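5-formaminoimidazole-4-carboxamide-1-(beta)-D-ribofuranosyl 5'-monophosphate synthetase (Methanocaldococcus jannaschii, PDB 2R7L) catalyses the folate-independent, ATP- and formate-dependent formylation of AICAR to FAICAR in purine biosynthesis, working as a homohexamer built from two trimers. Local coordinates at residues S26-H31 / G317-F322; G204-I209 / Q297-E302; K227-N232 / V254-I259. All blocks are in the same frame, centred on the assembly; numbering follows the deposited sequence.

Contact 1: residues S26-H31 / G317-F322. With AMZ (aminoimidazole 4-carboxamide ribonucleotide), chain F.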
loop_
_atom_site.group_PDB
_atom_site.type_symbol
_atom_site.label_atom_id
_atom_site.label_comp_id
_atom_site.label_asym_id
_atom_site.label_seq_id
_atom_site.Cartn_x
_atom_site.Cartn_y
_atom_site.Cartn_z
ATOM N N SER A 26 -11.471 -23.314 -12.887
ATOM C CA SER A 26 -12.550 -23.751 -12.012
ATOM C C SER A 26 -12.008 -23.986 -10.616
ATOM O O SER A 26 -10.806 -23.864 -10.382
ATOM C CB SER A 26 -13.163 -25.060 -12.531
ATOM O OG SER A 26 -14.317 -25.397 -11.781
ATOM N N HIS A 27 -12.907 -24.348 -9.699
ATOM C CA HIS A 27 -12.544 -24.779 -8.347
ATOM C C HIS A 27 -11.958 -23.664 -7.480
ATOM O O HIS A 27 -12.651 -23.105 -6.635
ATOM C CB HIS A 27 -11.584 -25.964 -8.385
ATOM C CG HIS A 27 -11.427 -26.649 -7.064
ATOM N ND1 HIS A 27 -10.332 -26.455 -6.252
ATOM C CD2 HIS A 27 -12.233 -27.520 -6.410
ATOM C CE1 HIS A 27 -10.465 -27.180 -5.155
ATOM N NE2 HIS A 27 -11.612 -27.835 -5.225
ATOM N N THR A 28 -10.675 -23.365 -7.690
ATOM C CA THR A 28 -9.968 -22.335 -6.933
ATOM C C THR A 28 -9.058 -21.499 -7.839
ATOM O O THR A 28 -8.190 -20.776 -7.360
ATOM C CB THR A 28 -9.101 -22.963 -5.825
ATOM O OG1 THR A 28 -8.447 -24.136 -6.333
ATOM C CG2 THR A 28 -9.957 -23.347 -4.613
ATOM N N SER A 29 -9.263 -21.592 -9.148
ATOM C CA SER A 29 -8.331 -20.994 -10.099
ATOM C C SER A 29 -8.231 -19.468 -9.974
ATOM O O SER A 29 -7.167 -18.895 -10.197
ATOM C CB SER A 29 -8.691 -21.385 -11.528
ATOM O OG SER A 29 -9.894 -20.753 -11.920
ATOM N N LEU A 30 -9.328 -18.815 -9.611
ATOM C CA LEU A 30 -9.336 -17.347 -9.539
ATOM C C LEU A 30 -8.200 -16.773 -8.699
ATOM O O LEU A 30 -7.557 -15.819 -9.122
ATOM C CB LEU A 30 -10.680 -16.811 -9.058
ATOM C CG LEU A 30 -11.779 -16.812 -10.124
ATOM C CD1 LEU A 30 -13.099 -16.340 -9.540
ATOM C CD2 LEU A 30 -11.376 -15.960 -11.298
ATOM N N HIS A 31 -7.944 -17.345 -7.528
ATOM C CA HIS A 31 -6.852 -16.850 -6.698
ATOM C C HIS A 31 -5.537 -17.562 -6.979
ATOM O O HIS A 31 -4.468 -17.044 -6.667
ATOM C CB HIS A 31 -7.200 -16.852 -5.202
ATOM C CG HIS A 31 -7.489 -18.207 -4.633
ATOM N ND1 HIS A 31 -6.500 -19.052 -4.181
ATOM C CD2 HIS A 31 -8.661 -18.848 -4.414
ATOM C CE1 HIS A 31 -7.047 -20.164 -3.726
ATOM N NE2 HIS A 31 -8.358 -20.060 -3.845
ATOM N N GLY A 317 -11.312 -26.119 -1.873
ATOM C CA GLY A 317 -12.174 -25.060 -2.404
ATOM C C GLY A 317 -12.459 -23.915 -1.447
ATOM O O GLY A 317 -12.774 -22.809 -1.876
ATOM N N GLY A 318 -12.363 -24.182 -0.149
ATOM C CA GLY A 318 -12.678 -23.178 0.856
ATOM C C GLY A 318 -11.700 -22.015 0.952
ATOM O O GLY A 318 -11.986 -21.017 1.628
ATOM N N THR A 319 -10.543 -22.147 0.296
ATOM C CA THR A 319 -9.560 -21.066 0.237
ATOM C C THR A 319 -10.132 -19.867 -0.507
ATOM O O THR A 319 -9.612 -18.760 -0.409
ATOM C CB THR A 319 -8.241 -21.495 -0.444
ATOM O OG1 THR A 319 -8.534 -22.144 -1.684
ATOM C CG2 THR A 319 -7.446 -22.449 0.443
ATOM N N ASN A 320 -11.218 -20.090 -1.241
ATOM C CA ASN A 320 -11.894 -19.003 -1.925
ATOM C C ASN A 320 -12.454 -17.957 -0.958
ATOM O O ASN A 320 -12.639 -16.804 -1.331
ATOM C CB ASN A 320 -12.984 -19.537 -2.861
ATOM C CG ASN A 320 -12.418 -20.382 -3.992
ATOM O OD1 ASN A 320 -11.275 -20.190 -4.413
ATOM N ND2 ASN A 320 -13.214 -21.327 -4.486
ATOM N N SER A 321 -12.700 -18.346 0.292
ATOM C CA SER A 321 -13.233 -17.407 1.272
ATOM C C SER A 321 -12.244 -16.283 1.620
ATOM O O SER A 321 -12.664 -15.212 2.062
ATOM C CB SER A 321 -13.695 -18.131 2.551
ATOM O OG SER A 321 -12.612 -18.807 3.161
ATOM N N PHE A 322 -10.941 -16.529 1.441
ATOM C CA PHE A 322 -9.927 -15.483 1.643
ATOM C C PHE A 322 -9.081 -15.154 0.401
ATOM O O PHE A 322 -7.849 -15.150 0.458
ATOM C CB PHE A 322 -9.052 -15.745 2.885
ATOM C CG PHE A 322 -8.304 -17.057 2.864
ATOM C CD1 PHE A 322 -8.967 -18.264 3.046
ATOM C CD2 PHE A 322 -6.930 -17.079 2.694
ATOM C CE1 PHE A 322 -8.280 -19.466 3.037
ATOM C CE2 PHE A 322 -6.238 -18.275 2.677
ATOM C CZ PHE A 322 -6.914 -19.475 2.855
HETATM O O5 AMZ F . -16.146 -24.216 -2.181
HETATM C C6 AMZ F . -15.819 -25.352 -1.829
HETATM N N2 AMZ F . -15.602 -25.715 -0.567
HETATM C C3A AMZ F . -15.649 -26.461 -2.854
HETATM C C7A AMZ F . -15.405 -27.799 -2.601
HETATM N N3 AMZ F . -15.261 -28.390 -1.413
HETATM N N1 AMZ F . -15.734 -26.298 -4.168
HETATM C C5 AMZ F . -15.539 -27.501 -4.726
HETATM N N AMZ F . -15.340 -28.414 -3.769
HETATM C C1 AMZ F . -15.077 -29.858 -3.979
HETATM C C2 AMZ F . -16.358 -30.688 -4.066
HETATM C C3 AMZ F . -16.537 -30.910 -5.556
HETATM O O2 AMZ F . -17.081 -32.210 -5.778
HETATM O O1 AMZ F . -16.111 -31.939 -3.412
HETATM O O AMZ F . -14.434 -29.921 -5.263
HETATM C C AMZ F . -15.101 -30.895 -6.071
HETATM C C4 AMZ F . -15.014 -30.394 -7.527
HETATM O O3 AMZ F . -15.599 -29.100 -7.635
HETATM P P AMZ F . -16.536 -28.765 -8.864
HETATM O OP1 AMZ F . -15.853 -28.760 -10.184
HETATM O O4 AMZ F . -17.732 -29.840 -8.860
HETATM O OP2 AMZ F . -17.222 -27.328 -8.564
#
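Asn320 reaches from a short 3-10 turn of the ATP-grasp part of the chain to His27 and Thr28, in the loop that leads from strand 20-24 of the Rossmann-like parallel sheet into helix 29-38, and to His31 in that helix's first turn. With CG beside its own backbone N and anti to the carbonyl carbon (chi1 -64°), the side chain leaves CB heading for that loop. CG arrives 3.9 Å from Thr28 CG2, and there the amide forks. Its ND2 gives a nearly straight hydrogen bond to His27 O (2.8 Å, 168° at the hydrogen); the acceptor lies in the amide plane of Asn320 and ND2 lies in the carbonyl plane of His27, so the bond holds the rotation of the Asn320 amide. The second branch, OD1, sits in the ring plane of His31 at its edge, 2.9 Å from His31 CD2, while ring and amide planes stand 71° apart. Thr28 CG2 packs against Gly317 CA (3.6 Å) and beside Asn320 OD1 and Thr319 OG1. Thr319 OG1, hydrogen-bonded to Asp316 O, also lies at the His31 ring edge, 3.0 Å from His31 NE2. Buried residues make every one of these contacts, and Glu265 of a neighbouring subunit packs on Asn320.

The same loop lines the AICAR pocket. His27 has the backbone of a classic gamma turn, with a weak bond from Thr28 N to Ser26 O, and its ring presents an edge to the ribose, CD2 being 3.5 Å from AMZ O. On the 3-10 turn, a CB built on Gly317 would fall only 2.3 Å from AMZ C3A, evidence of how closely the imidazole lies against this turn. The His27 ring is steadied from behind by a hydrogen bond of 3.0 Å between His27 ND1 and Thr28 OG1.

Contact 2: residues G204-I209 / Q297-E302. With ATP (adenosine-5'-triphosphate), chain E.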
loop_
_atom_site.group_PDB
_atom_site.type_symbol
_atom_site.label_atom_id
_atom_site.label_comp_id
_atom_site.label_asym_id
_atom_site.label_seq_id
_atom_site.Cartn_x
_atom_site.Cartn_y
_atom_site.Cartn_z
ATOM N N GLY A 204 -20.731 -30.535 16.269
ATOM C CA GLY A 204 -19.893 -29.399 16.603
ATOM C C GLY A 204 -19.829 -28.324 15.541
ATOM O O GLY A 204 -20.673 -28.252 14.641
ATOM N N THR A 205 -18.817 -27.479 15.665
ATOM C CA THR A 205 -18.629 -26.357 14.766
ATOM C C THR A 205 -17.615 -26.712 13.676
ATOM O O THR A 205 -16.554 -27.258 13.964
ATOM C CB THR A 205 -18.178 -25.119 15.553
ATOM O OG1 THR A 205 -17.274 -25.513 16.594
ATOM C CG2 THR A 205 -19.364 -24.444 16.194
ATOM N N ASN A 206 -17.961 -26.417 12.426
ATOM C CA ASN A 206 -17.093 -26.698 11.289
ATOM C C ASN A 206 -15.945 -25.698 11.112
ATOM O O ASN A 206 -16.156 -24.481 11.020
ATOM C CB ASN A 206 -17.917 -26.743 10.006
ATOM C CG ASN A 206 -17.091 -27.132 8.789
ATOM O OD1 ASN A 206 -17.356 -26.661 7.690
ATOM N ND2 ASN A 206 -16.100 -28.003 8.977
ATOM N N PHE A 207 -14.734 -26.233 11.067
ATOM C CA PHE A 207 -13.542 -25.467 10.724
ATOM C C PHE A 207 -12.793 -26.260 9.677
ATOM O O PHE A 207 -12.218 -27.297 9.987
ATOM C CB PHE A 207 -12.638 -25.313 11.946
ATOM C CG PHE A 207 -13.237 -24.484 13.044
ATOM C CD1 PHE A 207 -13.108 -23.104 13.036
ATOM C CD2 PHE A 207 -13.919 -25.086 14.096
ATOM C CE1 PHE A 207 -13.652 -22.333 14.054
ATOM C CE2 PHE A 207 -14.467 -24.325 15.110
ATOM C CZ PHE A 207 -14.334 -22.936 15.083
ATOM N N CYS A 208 -12.842 -25.797 8.430
ATOM C CA CYS A 208 -11.984 -26.333 7.390
ATOM C C CYS A 208 -10.688 -25.526 7.419
ATOM O O CYS A 208 -10.662 -24.352 7.061
ATOM C CB CYS A 208 -12.666 -26.261 6.024
ATOM S SG CYS A 208 -14.322 -27.059 5.976
ATOM N N ILE A 209 -9.620 -26.165 7.880
ATOM C CA ILE A 209 -8.361 -25.486 8.155
ATOM C C ILE A 209 -7.385 -25.641 6.995
ATOM O O ILE A 209 -7.023 -26.759 6.605
ATOM C CB ILE A 209 -7.738 -26.020 9.459
ATOM C CG1 ILE A 209 -8.764 -25.910 10.599
ATOM C CG2 ILE A 209 -6.467 -25.258 9.794
ATOM C CD1 ILE A 209 -8.518 -26.852 11.772
ATOM N N GLN A 297 -10.530 -30.920 7.247
ATOM C CA GLN A 297 -11.937 -30.554 7.404
ATOM C C GLN A 297 -12.454 -31.153 8.699
ATOM O O GLN A 297 -12.612 -32.362 8.817
ATOM C CB GLN A 297 -12.751 -31.058 6.221
ATOM C CG GLN A 297 -12.306 -30.470 4.903
ATOM C CD GLN A 297 -12.646 -31.351 3.736
ATOM O OE1 GLN A 297 -11.769 -31.985 3.152
ATOM N NE2 GLN A 297 -13.930 -31.409 3.387
ATOM N N SER A 298 -12.713 -30.305 9.681
ATOM C CA SER A 298 -12.952 -30.802 11.021
ATOM C C SER A 298 -14.222 -30.277 11.679
ATOM O O SER A 298 -14.875 -29.362 11.174
ATOM C CB SER A 298 -11.747 -30.492 11.900
ATOM O OG SER A 298 -11.587 -29.094 12.054
ATOM N N LEU A 299 -14.571 -30.884 12.807
ATOM C CA LEU A 299 -15.682 -30.424 13.615
ATOM C C LEU A 299 -15.200 -30.324 15.044
ATOM O O LEU A 299 -14.568 -31.240 15.558
ATOM C CB LEU A 299 -16.880 -31.374 13.506
ATOM C CG LEU A 299 -17.595 -31.365 12.151
ATOM C CD1 LEU A 299 -18.414 -32.642 11.929
ATOM C CD2 LEU A 299 -18.468 -30.127 12.012
ATOM N N CYS A 300 -15.467 -29.189 15.671
ATOM C CA CYS A 300 -15.016 -28.964 17.030
ATOM C C CYS A 300 -16.141 -29.328 17.989
ATOM O O CYS A 300 -17.189 -28.683 18.001
ATOM C CB CYS A 300 -14.586 -27.504 17.229
ATOM S SG CYS A 300 -13.846 -27.194 18.851
ATOM N N ASN A 301 -15.927 -30.372 18.782
ATOM C CA ASN A 301 -16.955 -30.796 19.722
ATOM C C ASN A 301 -16.922 -29.965 20.996
ATOM O O ASN A 301 -16.029 -29.134 21.185
ATOM C CB ASN A 301 -16.877 -32.301 19.996
ATOM C CG ASN A 301 -15.644 -32.695 20.773
ATOM O OD1 ASN A 301 -15.140 -31.932 21.595
ATOM N ND2 ASN A 301 -15.166 -33.909 20.536
ATOM N N GLU A 302 -17.909 -30.167 21.861
ATOM C CA GLU A 302 -18.054 -29.319 23.038
ATOM C C GLU A 302 -16.889 -29.466 24.013
ATOM O O GLU A 302 -16.725 -28.653 24.926
ATOM C CB GLU A 302 -19.379 -29.595 23.747
ATOM C CG GLU A 302 -19.545 -31.021 24.229
ATOM C CD GLU A 302 -20.766 -31.188 25.109
ATOM O OE1 GLU A 302 -21.776 -30.488 24.876
ATOM O OE2 GLU A 302 -20.714 -32.013 26.041
HETATM P PG ATP E . -16.930 -31.514 -0.024
HETATM O O1G ATP E . -15.806 -31.575 -1.033
HETATM O O2G ATP E . -16.549 -30.876 1.297
HETATM O O3G ATP E . -18.231 -31.007 -0.599
HETATM P PB ATP E . -16.248 -33.987 1.220
HETATM O O1B ATP E . -14.948 -33.256 1.443
HETATM O O2B ATP E . -16.201 -35.370 0.607
HETATM O O3B ATP E . -17.234 -33.072 0.318
HETATM P PA ATP E . -18.100 -35.141 3.096
HETATM O O1A ATP E . -17.441 -36.202 3.939
HETATM O O2A ATP E . -18.949 -35.485 1.902
HETATM O O3A ATP E . -16.967 -34.064 2.666
HETATM O "O5'" ATP E . -18.997 -34.259 4.087
HETATM C "C5'" ATP E . -20.019 -33.433 3.555
HETATM C "C4'" ATP E . -20.683 -32.713 4.717
HETATM O "O4'" ATP E . -21.376 -33.646 5.553
HETATM C "C3'" ATP E . -19.684 -32.021 5.627
HETATM O "O3'" ATP E . -19.359 -30.706 5.168
HETATM C "C2'" ATP E . -20.405 -32.005 6.961
HETATM O "O2'" ATP E . -21.270 -30.874 7.044
HETATM C "C1'" ATP E . -21.256 -33.268 6.928
HETATM N N9 ATP E . -20.512 -34.329 7.633
HETATM C C8 ATP E . -19.598 -35.137 7.062
HETATM N N7 ATP E . -19.080 -35.998 7.971
HETATM C C5 ATP E . -19.684 -35.755 9.150
HETATM C C6 ATP E . -19.610 -36.318 10.516
HETATM N N6 ATP E . -18.764 -37.335 10.815
HETATM N N1 ATP E . -20.403 -35.767 11.456
HETATM C C2 ATP E . -21.245 -34.748 11.173
HETATM N N3 ATP E . -21.369 -34.198 9.954
HETATM C C4 ATP E . -20.618 -34.643 8.924
#
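Thr205 with Cys300 and Phe207 with Ser298 form antiparallel hydrogen-bonded pairs, alternating with the non-hydrogen-bonded pairs Asn206-Leu299 and Cys208-Gln297, as the strand segments run at 150° with axes 4.6 Å apart. Two side chains add to this ladder by doubling up on its carbonyls. Ser298 OG donates to Phe207 O at 2.8 Å, in the carbonyl plane, whereas Ser298 N approaches the same oxygen from above that plane. On the other strand the amide of Asn206, with CG anti to the backbone N (chi1 -176°), is carried across so that ND2 bonds Ser298 O at 2.9 Å, the acceptor lying in the amide plane. Ser298 O also receives Phe207 N and is therefore gripped twice. The remaining amide atom, Asn206 OD1, accepts from Arg228 N on the next strand.

The two faces differ in what they meet. On the side of Thr205, Phe207, Ser298 and Cys300, the Phe207 ring turns its edge to Cys300, CE2 lying 3.8 Å from Cys300 CB. Here a neighbouring subunit closes in: its Thr256 takes a hydrogen bond with Thr205 OG1. The side of Asn206, Cys208, Gln297 and Leu299 holds the nucleotide. Leu299 splits its branches, CD2 packing 3.8 Å from Asn206 CA and CD1 meeting the adenine 3.6 Å from ATP C2. Gln297, extended beyond CG, reaches toward the triphosphate, and its NE2 donates to ATP O1B at 2.9 Å in a nearly straight bond (168°). Gln297 is also a predicted magnesium ligand, together with Glu310 on strand 306-312. Adenine on a leucine branch and a beta-phosphate oxygen on an amide, both from one strand of the antiparallel sheet, make this part of the nucleotide site of an ATP-grasp ligase.

Contact 3: residues K227-N232 / V254-I259. With AMZ (aminoimidazole 4-carboxamide ribonucleotide), chain F; ATP (adenosine-5'-triphosphate), chain E.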
loop_
_atom_site.group_PDB
_atom_site.type_symbol
_atom_site.label_atom_id
_atom_site.label_comp_id
_atom_site.label_asym_id
_atom_site.label_seq_id
_atom_site.Cartn_x
_atom_site.Cartn_y
_atom_site.Cartn_z
ATOM N N LYS A 227 -16.038 -22.212 7.011
ATOM C CA LYS A 227 -17.054 -23.211 7.298
ATOM C C LYS A 227 -17.890 -23.388 6.041
ATOM O O LYS A 227 -18.127 -22.428 5.305
ATOM C CB LYS A 227 -17.899 -22.826 8.516
ATOM C CG LYS A 227 -18.886 -21.707 8.300
ATOM C CD LYS A 227 -19.906 -21.674 9.423
ATOM C CE LYS A 227 -21.076 -20.792 9.061
ATOM N NZ LYS A 227 -22.249 -21.028 9.932
ATOM N N ARG A 228 -18.310 -24.622 5.781
ATOM C CA ARG A 228 -19.031 -24.940 4.558
ATOM C C ARG A 228 -20.423 -24.340 4.573
ATOM O O ARG A 228 -21.022 -24.165 5.636
ATOM C CB ARG A 228 -19.157 -26.453 4.381
ATOM C CG ARG A 228 -17.848 -27.206 4.386
ATOM C CD ARG A 228 -16.933 -26.694 3.295
ATOM N NE ARG A 228 -16.068 -27.748 2.784
ATOM C CZ ARG A 228 -14.838 -27.551 2.324
ATOM N NH1 ARG A 228 -14.314 -26.332 2.316
ATOM N NH2 ARG A 228 -14.128 -28.578 1.876
ATOM N N TYR A 229 -20.927 -24.042 3.379
ATOM C CA TYR A 229 -22.282 -23.546 3.181
ATOM C C TYR A 229 -22.889 -24.525 2.190
ATOM O O TYR A 229 -22.598 -24.475 0.989
ATOM C CB TYR A 229 -22.243 -22.130 2.607
ATOM C CG TYR A 229 -23.493 -21.317 2.804
ATOM C CD1 TYR A 229 -24.255 -21.455 3.950
ATOM C CD2 TYR A 229 -23.890 -20.377 1.865
ATOM C CE1 TYR A 229 -25.383 -20.712 4.146
ATOM C CE2 TYR A 229 -25.026 -19.613 2.060
ATOM C CZ TYR A 229 -25.765 -19.794 3.204
ATOM O OH TYR A 229 -26.902 -19.061 3.426
ATOM N N GLU A 230 -23.716 -25.430 2.709
ATOM C CA GLU A 230 -24.187 -26.589 1.954
ATOM C C GLU A 230 -25.706 -26.581 1.736
ATOM O O GLU A 230 -26.460 -26.121 2.585
ATOM C CB GLU A 230 -23.720 -27.872 2.651
ATOM C CG GLU A 230 -22.207 -28.063 2.575
ATOM C CD GLU A 230 -21.652 -29.013 3.613
ATOM O OE1 GLU A 230 -22.313 -29.233 4.654
ATOM O OE2 GLU A 230 -20.535 -29.532 3.388
ATOM N N SER A 231 -26.135 -27.059 0.571
ATOM C CA SER A 231 -27.552 -27.137 0.219
ATOM C C SER A 231 -27.936 -28.616 0.025
ATOM O O SER A 231 -27.211 -29.350 -0.630
ATOM C CB SER A 231 -27.806 -26.354 -1.068
ATOM O OG SER A 231 -29.193 -26.170 -1.306
ATOM N N ASN A 232 -29.087 -29.044 0.545
ATOM C CA ASN A 232 -30.103 -28.147 1.090
ATOM C C ASN A 232 -29.994 -27.956 2.595
ATOM O O ASN A 232 -30.714 -27.150 3.182
ATOM C CB ASN A 232 -31.506 -28.653 0.721
ATOM C CG ASN A 232 -31.901 -29.921 1.476
ATOM O OD1 ASN A 232 -31.232 -30.337 2.424
ATOM N ND2 ASN A 232 -33.001 -30.538 1.055
ATOM N N VAL A 254 -24.733 -30.783 -0.485
ATOM C CA VAL A 254 -24.026 -30.328 -1.672
ATOM C C VAL A 254 -23.296 -29.006 -1.403
ATOM O O VAL A 254 -23.933 -28.003 -1.064
ATOM C CB VAL A 254 -25.011 -30.106 -2.832
ATOM C CG1 VAL A 254 -24.264 -29.678 -4.091
ATOM C CG2 VAL A 254 -25.827 -31.366 -3.088
ATOM N N ILE A 255 -21.970 -28.998 -1.556
ATOM C CA ILE A 255 -21.195 -27.773 -1.325
ATOM C C ILE A 255 -21.625 -26.666 -2.276
ATOM O O ILE A 255 -21.615 -26.844 -3.499
ATOM C CB ILE A 255 -19.656 -27.986 -1.425
ATOM C CG1 ILE A 255 -18.918 -26.769 -0.867
ATOM C CG2 ILE A 255 -19.216 -28.253 -2.865
ATOM C CD1 ILE A 255 -19.202 -26.508 0.605
ATOM N N THR A 256 -22.020 -25.525 -1.713
ATOM C CA THR A 256 -22.420 -24.394 -2.543
ATOM C C THR A 256 -21.589 -23.128 -2.308
ATOM O O THR A 256 -21.649 -22.190 -3.102
ATOM C CB THR A 256 -23.916 -24.049 -2.384
ATOM O OG1 THR A 256 -24.160 -23.488 -1.086
ATOM C CG2 THR A 256 -24.769 -25.284 -2.583
ATOM N N GLY A 257 -20.821 -23.095 -1.228
ATOM C CA GLY A 257 -20.090 -21.886 -0.878
ATOM C C GLY A 257 -19.431 -21.975 0.474
ATOM O O GLY A 257 -19.498 -23.012 1.137
ATOM N N ASN A 258 -18.791 -20.883 0.884
ATOM C CA ASN A 258 -18.003 -20.873 2.102
ATOM C C ASN A 258 -18.157 -19.564 2.861
ATOM O O ASN A 258 -18.384 -18.511 2.279
ATOM C CB ASN A 258 -16.517 -21.132 1.799
ATOM C CG ASN A 258 -16.304 -22.290 0.830
ATOM O OD1 ASN A 258 -15.929 -23.394 1.233
ATOM N ND2 ASN A 258 -16.540 -22.039 -0.450
ATOM N N ILE A 259 -18.016 -19.651 4.173
ATOM C CA ILE A 259 -18.164 -18.516 5.057
ATOM C C ILE A 259 -16.870 -18.451 5.863
ATOM O O ILE A 259 -16.355 -19.487 6.269
ATOM C CB ILE A 259 -19.381 -18.746 5.965
ATOM C CG1 ILE A 259 -20.665 -18.809 5.116
ATOM C CG2 ILE A 259 -19.491 -17.694 7.049
ATOM C CD1 ILE A 259 -21.882 -19.319 5.875
HETATM O O5 AMZ F . -16.146 -24.216 -2.181
HETATM C C6 AMZ F . -15.819 -25.352 -1.829
HETATM N N2 AMZ F . -15.602 -25.715 -0.567
HETATM C C3A AMZ F . -15.649 -26.461 -2.854
HETATM C C7A AMZ F . -15.405 -27.799 -2.601
HETATM N N3 AMZ F . -15.261 -28.390 -1.413
HETATM N N1 AMZ F . -15.734 -26.298 -4.168
HETATM C C5 AMZ F . -15.539 -27.501 -4.726
HETATM N N AMZ F . -15.340 -28.414 -3.769
HETATM C C1 AMZ F . -15.077 -29.858 -3.979
HETATM C C2 AMZ F . -16.358 -30.688 -4.066
HETATM C C3 AMZ F . -16.537 -30.910 -5.556
HETATM O O2 AMZ F . -17.081 -32.210 -5.778
HETATM O O1 AMZ F . -16.111 -31.939 -3.412
HETATM O O AMZ F . -14.434 -29.921 -5.263
HETATM C C AMZ F . -15.101 -30.895 -6.071
HETATM C C4 AMZ F . -15.014 -30.394 -7.527
HETATM O O3 AMZ F . -15.599 -29.100 -7.635
HETATM P P AMZ F . -16.536 -28.765 -8.864
HETATM O OP1 AMZ F . -15.853 -28.760 -10.184
HETATM O O4 AMZ F . -17.732 -29.840 -8.860
HETATM O OP2 AMZ F . -17.222 -27.328 -8.564
HETATM P PG ATP E . -16.930 -31.514 -0.024
HETATM O O1G ATP E . -15.806 -31.575 -1.033
HETATM O O2G ATP E . -16.549 -30.876 1.297
HETATM O O3G ATP E . -18.231 -31.007 -0.599
HETATM P PB ATP E . -16.248 -33.987 1.220
HETATM O O1B ATP E . -14.948 -33.256 1.443
HETATM O O2B ATP E . -16.201 -35.370 0.607
HETATM O O3B ATP E . -17.234 -33.072 0.318
HETATM P PA ATP E . -18.100 -35.141 3.096
HETATM O O1A ATP E . -17.441 -36.202 3.939
HETATM O O2A ATP E . -18.949 -35.485 1.902
HETATM O O3A ATP E . -16.967 -34.064 2.666
HETATM O "O5'" ATP E . -18.997 -34.259 4.087
HETATM C "C5'" ATP E . -20.019 -33.433 3.555
HETATM C "C4'" ATP E . -20.683 -32.713 4.717
HETATM O "O4'" ATP E . -21.376 -33.646 5.553
HETATM C "C3'" ATP E . -19.684 -32.021 5.627
HETATM O "O3'" ATP E . -19.359 -30.706 5.168
HETATM C "C2'" ATP E . -20.405 -32.005 6.961
HETATM O "O2'" ATP E . -21.270 -30.874 7.044
HETATM C "C1'" ATP E . -21.256 -33.268 6.928
HETATM N N9 ATP E . -20.512 -34.329 7.633
HETATM C C8 ATP E . -19.598 -35.137 7.062
HETATM N N7 ATP E . -19.080 -35.998 7.971
HETATM C C5 ATP E . -19.684 -35.755 9.150
HETATM C C6 ATP E . -19.610 -36.318 10.516
HETATM N N6 ATP E . -18.764 -37.335 10.815
HETATM N N1 ATP E . -20.403 -35.767 11.456
HETATM C C2 ATP E . -21.245 -34.748 11.173
HETATM N N3 ATP E . -21.369 -34.198 9.954
HETATM C C4 ATP E . -20.618 -34.643 8.924
#
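Val254 and Ser231 exchange both backbone hydrogen bonds, Ser231 N to Val254 O measuring 2.9 Å. Ile255 turns to the ligand side: its CD1 packs on Arg228 CD (3.5 Å), while CG1 lies 3.5 Å from AMZ N2. Thr256 and Gly257 both face Tyr229 in a classic beta bulge; Tyr229 O takes Thr256 N in its carbonyl plane and Thr256 OG1 from above it (2.8 Å). Asn258 reads the carboxamide in both directions, OD1 accepting from AMZ N2 and ND2 donating to AMZ O5 (2.8 Å, 172°). Ile259 CD1 sits over the Tyr229 ring in a CH-pi contact, 4.2 Å from its centroid.

On the facing strand Glu230 OE1 accepts from ATP O2'; the OE2-O3' approach is doubtfully short. Arg228, salt-bridged to Asp226 and Asp316, spreads one guanidinium face over AMZ N2 and gives weak bonds from NE and NH2 to ATP O2G. A leucine in its place would probably leave that phosphate oxygen without these donors and Asp226 and Asp316 without this charged partner. AMZ N3, the amine to be formylated, lies 3.8 Å from ATP PG, so the paired strands hold both substrates close together, consistent with formate being activated by the gamma-phosphate beside its acceptor.

All three contacts are essentially buried, but they belong to different levels of the fold. Contacts 2 and 3 share one antiparallel sheet, in which strands 205-214 and 219-230 are neighbours and Cys208 SG packs 3.7 Å from Arg228 NE. Both are backbone ladders with ATP on one side and a neighbouring subunit close by; contact 2 is buried throughout, whereas Lys227 and Val254 of contact 3 are partly exposed. Contact 1 has no ladder: loop and 3-10 turn, far apart in sequence, meet through side chains and one amide-to-carbonyl bond. It lies about 20 Å from contact 2, centre to centre, yet touches contact 3, where Gly318 CA approaches Asn258 OD1 (3.3 Å), and those two share AICAR.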